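Local coordinates for peptidoglycan-recognition protein SD (Drosophila melanogaster, PDB 2RKQ), which binds bacterial peptidoglycan as a secreted pattern-recognition protein of innate immunity and thereby activates the Toll pathway against Gram-positive bacteria, at residues 68-73 / 101-106; 140-145 / 153-158. All blocks are in the same frame, centred on the assembly; numbering follows the deposited sequence.

Contact 1 (68-73 / 101-106); sequences HYLIGG and AFIGNF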
loop_
_atom_site.group_PDB
_atom_site.type_symbol
_atom_site.label_atom_id
_atom_site.label_comp_id
_atom_site.label_asym_id
_atom_site.label_seq_id
_atom_site.Cartn_x
_atom_site.Cartn_y
_atom_site.Cartn_z
ATOM N N HIS A 68 -0.544 -1.997 -4.277
ATOM C CA HIS A 68 -0.898 -3.410 -4.266
ATOM C C HIS A 68 -1.898 -3.759 -3.192
ATOM O O HIS A 68 -2.736 -4.655 -3.387
ATOM C CB HIS A 68 0.355 -4.263 -4.126
ATOM C CG HIS A 68 1.357 -3.953 -5.180
ATOM N ND1 HIS A 68 1.275 -4.443 -6.464
ATOM C CD2 HIS A 68 2.406 -3.101 -5.169
ATOM C CE1 HIS A 68 2.257 -3.930 -7.187
ATOM N NE2 HIS A 68 2.960 -3.119 -6.420
ATOM N N TYR A 69 -1.793 -3.078 -2.047
ATOM C CA TYR A 69 -2.726 -3.287 -0.950
ATOM C C TYR A 69 -2.959 -1.968 -0.262
ATOM O O TYR A 69 -2.050 -1.130 -0.196
ATOM C CB TYR A 69 -2.132 -4.234 0.078
ATOM C CG TYR A 69 -1.943 -5.646 -0.398
ATOM C CD1 TYR A 69 -0.663 -6.129 -0.714
ATOM C CD2 TYR A 69 -3.027 -6.511 -0.510
ATOM C CE1 TYR A 69 -0.478 -7.445 -1.155
ATOM C CE2 TYR A 69 -2.852 -7.831 -0.930
ATOM C CZ TYR A 69 -1.568 -8.289 -1.234
ATOM O OH TYR A 69 -1.374 -9.590 -1.654
ATOM N N LEU A 70 -4.169 -1.792 0.262
ATOM C CA LEU A 70 -4.498 -0.618 1.077
ATOM C C LEU A 70 -5.142 -1.090 2.351
ATOM O O LEU A 70 -5.808 -2.119 2.368
ATOM C CB LEU A 70 -5.438 0.329 0.327
ATOM C CG LEU A 70 -4.723 0.978 -0.865
ATOM C CD1 LEU A 70 -5.022 0.195 -2.156
ATOM C CD2 LEU A 70 -5.088 2.438 -0.991
ATOM N N ILE A 71 -4.946 -0.331 3.414
ATOM C CA ILE A 71 -5.407 -0.759 4.729
ATOM C C ILE A 71 -6.313 0.300 5.338
ATOM O O ILE A 71 -5.906 1.440 5.545
ATOM C CB ILE A 71 -4.231 -1.051 5.671
ATOM C CG1 ILE A 71 -3.250 -2.042 5.004
ATOM C CG2 ILE A 71 -4.760 -1.630 6.985
ATOM C CD1 ILE A 71 -2.039 -2.335 5.829
ATOM N N GLY A 72 -7.568 -0.081 5.554
ATOM C CA GLY A 72 -8.536 0.867 6.097
ATOM C C GLY A 72 -8.404 0.998 7.593
ATOM O O GLY A 72 -7.813 0.145 8.264
ATOM N N GLY A 73 -8.951 2.090 8.121
ATOM C CA GLY A 73 -8.998 2.275 9.570
ATOM C C GLY A 73 -9.896 1.280 10.267
ATOM O O GLY A 73 -9.871 1.154 11.485
ATOM N N ALA A 101 -0.517 0.956 1.162
ATOM C CA ALA A 101 -0.897 2.289 1.634
ATOM C C ALA A 101 -1.945 2.202 2.713
ATOM O O ALA A 101 -2.957 1.511 2.561
ATOM C CB ALA A 101 -1.410 3.158 0.482
ATOM N N PHE A 102 -1.689 2.887 3.822
ATOM C CA PHE A 102 -2.709 3.035 4.829
ATOM C C PHE A 102 -3.634 4.153 4.396
ATOM O O PHE A 102 -3.187 5.249 4.005
ATOM C CB PHE A 102 -2.074 3.419 6.158
ATOM C CG PHE A 102 -1.405 2.283 6.884
ATOM C CD1 PHE A 102 -0.176 1.788 6.462
ATOM C CD2 PHE A 102 -1.994 1.753 8.037
ATOM C CE1 PHE A 102 0.440 0.758 7.152
ATOM C CE2 PHE A 102 -1.380 0.721 8.742
ATOM C CZ PHE A 102 -0.161 0.230 8.308
ATOM N N ILE A 103 -4.926 3.869 4.469
ATOM C CA ILE A 103 -5.915 4.875 4.106
ATOM C C ILE A 103 -6.008 5.870 5.257
ATOM O O ILE A 103 -6.275 5.482 6.408
ATOM C CB ILE A 103 -7.296 4.260 3.830
ATOM C CG1 ILE A 103 -7.195 3.251 2.668
ATOM C CG2 ILE A 103 -8.311 5.395 3.553
ATOM C CD1 ILE A 103 -8.429 2.394 2.462
ATOM N N GLY A 104 -5.775 7.137 4.923
ATOM C CA GLY A 104 -5.784 8.221 5.904
ATOM C C GLY A 104 -4.533 9.064 5.851
ATOM O O GLY A 104 -3.707 8.909 4.953
ATOM N N ASN A 105 -4.396 9.957 6.834
ATOM C CA ASN A 105 -3.251 10.833 6.913
ATOM C C ASN A 105 -2.607 10.657 8.270
ATOM O O ASN A 105 -3.210 10.956 9.310
ATOM C CB ASN A 105 -3.634 12.295 6.683
ATOM C CG ASN A 105 -2.416 13.183 6.539
ATOM O OD1 ASN A 105 -1.535 13.198 7.402
ATOM N ND2 ASN A 105 -2.335 13.888 5.426
ATOM N N PHE A 106 -1.377 10.165 8.253
ATOM C CA PHE A 106 -0.718 9.767 9.491
ATOM C C PHE A 106 0.521 10.588 9.775
ATOM O O PHE A 106 1.497 10.107 10.347
ATOM C CB PHE A 106 -0.503 8.252 9.456
ATOM C CG PHE A 106 -1.775 7.528 9.230
ATOM C CD1 PHE A 106 -2.078 6.957 7.994
ATOM C CD2 PHE A 106 -2.748 7.543 10.215
ATOM C CE1 PHE A 106 -3.312 6.354 7.793
ATOM C CE2 PHE A 106 -3.971 6.953 10.026
ATOM C CZ PHE A 106 -4.264 6.356 8.808
HETATM O O HOH W 1 -5.407 3.121 7.874
#
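Leu70 and Ile71 pair with Ala101 and Phe102 as neighbouring parallel strands inside the mixed beta sheet of the PGRP (amidase_2) fold. The backbone bonds zigzag between the strands: Ala101 N donates to Tyr69 O, Ile71 N to Ala101 O (2.8 Å), and Ile103 N to Ile71 O (2.8 Å). The last is nearly straight at its hydrogen, 171°, and carries the pairing one residue beyond strand 97-102. Ala101 O also receives a CA-H...O contact from Leu70 CA at 3.0 Å.

On one face of the sheet Ile71 and Phe102 lie side by side. The CD1 methyl of Ile71 sits over a face of the Phe102 ring, 4.2 Å from its centroid, a CH-pi contact displaced toward the CZ rim. Ile71 reaches it with CG1 anti to its carbonyl carbon (chi1 -53°) and the chain extended beyond. On the opposite face Leu70 CD2 packs against Ala101 CB at 4.0 Å, while Leu70 CB meets Ile103 CG1. Past the bridges, Ile103 CD1 lies against the backbone of Gly72, 3.9 Å from its CA.

Helix 113-128 covers the Ile71 and Phe102 face, Ala119 touching both residues. Met49 of helix 42-58 touches both Leu70 and Ile103, so the paired strands lie between helices 113-128 and 42-58. Farther out, Gly104 N donates to Thr34 OG1, holding the chain as it leaves the strand. A water gives one hydrogen to Ile71 O and the other to Ile103 O, each at 2.9 Å, bridging the strands where they end.

Contact 2 (140-145 / 153-158); sequences GHRQVS and ALYALI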
loop_
_atom_site.group_PDB
_atom_site.type_symbol
_atom_site.label_atom_id
_atom_site.label_comp_id
_atom_site.label_asym_id
_atom_site.label_seq_id
_atom_site.Cartn_x
_atom_site.Cartn_y
_atom_site.Cartn_z
ATOM N N GLY A 140 9.805 3.324 3.948
ATOM C CA GLY A 140 8.699 4.267 3.850
ATOM C C GLY A 140 8.660 4.877 2.469
ATOM O O GLY A 140 9.688 4.982 1.794
ATOM N N HIS A 141 7.476 5.322 2.067
ATOM C CA HIS A 141 7.271 5.978 0.783
ATOM C C HIS A 141 8.277 7.132 0.602
ATOM O O HIS A 141 8.855 7.298 -0.468
ATOM C CB HIS A 141 5.823 6.459 0.774
ATOM C CG HIS A 141 5.284 6.811 -0.576
ATOM N ND1 HIS A 141 4.035 7.372 -0.728
ATOM C CD2 HIS A 141 5.805 6.692 -1.820
ATOM C CE1 HIS A 141 3.809 7.584 -2.012
ATOM N NE2 HIS A 141 4.871 7.190 -2.695
ATOM N N ARG A 142 8.513 7.888 1.673
ATOM C CA ARG A 142 9.440 9.018 1.619
ATOM C C ARG A 142 10.883 8.620 1.294
ATOM O O ARG A 142 11.700 9.477 0.930
ATOM C CB ARG A 142 9.434 9.773 2.946
ATOM C CG ARG A 142 9.789 8.932 4.162
ATOM C CD ARG A 142 9.903 9.788 5.410
ATOM N NE ARG A 142 8.629 10.408 5.742
ATOM C CZ ARG A 142 8.457 11.207 6.784
ATOM N NH1 ARG A 142 9.482 11.457 7.596
ATOM N NH2 ARG A 142 7.266 11.741 7.017
ATOM N N GLN A 143 11.219 7.346 1.464
ATOM C CA GLN A 143 12.574 6.897 1.147
ATOM C C GLN A 143 12.744 6.607 -0.346
ATOM O O GLN A 143 13.877 6.464 -0.817
ATOM C CB GLN A 143 12.953 5.670 1.967
ATOM C CG GLN A 143 12.874 5.916 3.460
ATOM C CD GLN A 143 13.202 4.684 4.245
ATOM O OE1 GLN A 143 12.306 4.012 4.795
ATOM N NE2 GLN A 143 14.495 4.371 4.323
ATOM N N VAL A 144 11.629 6.539 -1.076
ATOM C CA VAL A 144 11.667 6.213 -2.497
ATOM C C VAL A 144 11.015 7.264 -3.396
ATOM O O VAL A 144 11.064 7.148 -4.624
ATOM C CB VAL A 144 11.017 4.844 -2.777
ATOM C CG1 VAL A 144 11.709 3.743 -1.980
ATOM C CG2 VAL A 144 9.516 4.865 -2.477
ATOM N N SER A 145 10.398 8.271 -2.786
ATOM C CA SER A 145 9.671 9.300 -3.508
ATOM C C SER A 145 9.781 10.570 -2.692
ATOM O O SER A 145 9.914 10.505 -1.464
ATOM C CB SER A 145 8.212 8.899 -3.636
ATOM O OG SER A 145 7.484 9.833 -4.423
ATOM N N ALA A 153 4.140 10.106 11.837
ATOM C CA ALA A 153 3.791 9.183 12.914
ATOM C C ALA A 153 3.864 7.746 12.439
ATOM O O ALA A 153 4.363 6.863 13.142
ATOM C CB ALA A 153 2.395 9.490 13.467
ATOM N N LEU A 154 3.367 7.513 11.227
ATOM C CA LEU A 154 3.413 6.164 10.693
ATOM C C LEU A 154 4.842 5.777 10.297
ATOM O O LEU A 154 5.280 4.646 10.537
ATOM C CB LEU A 154 2.428 6.037 9.530
ATOM C CG LEU A 154 2.451 4.715 8.763
ATOM C CD1 LEU A 154 2.328 3.485 9.681
ATOM C CD2 LEU A 154 1.313 4.734 7.771
ATOM N N TYR A 155 5.575 6.714 9.717
ATOM C CA TYR A 155 6.974 6.447 9.380
ATOM C C TYR A 155 7.784 6.049 10.608
ATOM O O TYR A 155 8.540 5.084 10.559
ATOM C CB TYR A 155 7.614 7.645 8.693
ATOM C CG TYR A 155 9.010 7.370 8.195
ATOM C CD1 TYR A 155 10.102 8.034 8.754
ATOM C CD2 TYR A 155 9.244 6.422 7.196
ATOM C CE1 TYR A 155 11.392 7.788 8.301
ATOM C CE2 TYR A 155 10.531 6.173 6.734
ATOM C CZ TYR A 155 11.593 6.859 7.301
ATOM O OH TYR A 155 12.872 6.614 6.849
ATOM N N ALA A 156 7.561 6.738 11.722
ATOM C CA ALA A 156 8.292 6.421 12.963
ATOM C C ALA A 156 8.036 4.991 13.423
ATOM O O ALA A 156 8.929 4.320 13.968
ATOM C CB ALA A 156 7.903 7.376 14.046
ATOM N N LEU A 157 6.808 4.529 13.209
ATOM C CA LEU A 157 6.437 3.175 13.582
ATOM C C LEU A 157 7.106 2.150 12.667
ATOM O O LEU A 157 7.712 1.179 13.151
ATOM C CB LEU A 157 4.911 3.003 13.566
ATOM C CG LEU A 157 4.115 3.770 14.620
ATOM C CD1 LEU A 157 2.621 3.539 14.369
ATOM C CD2 LEU A 157 4.518 3.326 16.038
ATOM N N ILE A 158 7.010 2.366 11.352
ATOM C CA ILE A 158 7.544 1.365 10.425
ATOM C C ILE A 158 9.065 1.256 10.546
ATOM O O ILE A 158 9.626 0.190 10.327
ATOM C CB ILE A 158 7.083 1.564 8.948
ATOM C CG1 ILE A 158 7.691 2.807 8.322
ATOM C CG2 ILE A 158 5.576 1.606 8.865
ATOM C CD1 ILE A 158 8.717 2.520 7.275
#
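Gly140, the last residue of an edge strand, comes closest in backbone to Tyr155 on the C-terminal helix 152-158, their CA atoms 6.2 Å apart; here the end of that strand and the turn after it pack on the last helix of the PGRP domain. After Gly140 the chain coils through 141-143 with helical backbone angles, and Gln143 N bonds back to Gly140 O. The missing side chain at Gly140 lets the ring edge come close, with Tyr155 CE2 3.9 Å from Gly140 CA; a beta carbon there would collide with CD2. Ile158 CD1 lies 3.6 Å from Gly140 N.

Tyr155 carries the contact, its CG anti to the backbone N (chi1 -174°), which sends the ring out from the helix toward the loop. Arg142 lies across one ring face. Its CD stands almost exactly above the centroid, at 3.6 Å, and a bend at chi3 (63°) lays the guanidinium over the CG and CB end of the tyrosine, the planes 22° apart. Arg142 NH2 forms a salt bridge with Glu152 OE1 and a hydrogen bond to Lys148 O, which anchors the far end of this stack. An alanine in place of Tyr155 is likely to leave the Arg142 side chain without its flat support and open a gap beside Gly140.

The amide plane of Gln143 stands nearly perpendicular to the ring, its CD in the ring plane at the edge, 3.3 Å from Tyr155 OH. Trp164 NE1 donates to the amide oxygen, and so does the backbone at the strand end: Gly140 N reaches Gln143 OE1 at 2.7 Å.

In the fold
From the N terminus, the chain runs through strands 4-5 and 26-33 and helix 42-58 before reaching contact 1. There residues 101-106 return beside 68-73, closing a loop that holds strand 77-79 and the start of strand 97-102 but no helix. Helix 113-128 and strand 136-140 follow, and contact 2 then closes a much shorter loop, joining the end of that edge strand to helix 152-158. The two loops run in series, neither enclosing nor crossing the other, with centres about 13 Å apart. They nevertheless meet: Leu154 CD2 lies 3.6 Å from Phe102 CD1, and Ala153 CB packs on Phe106 O. Helix 152-158 thereby ties the sheet interior to its 136-140 edge.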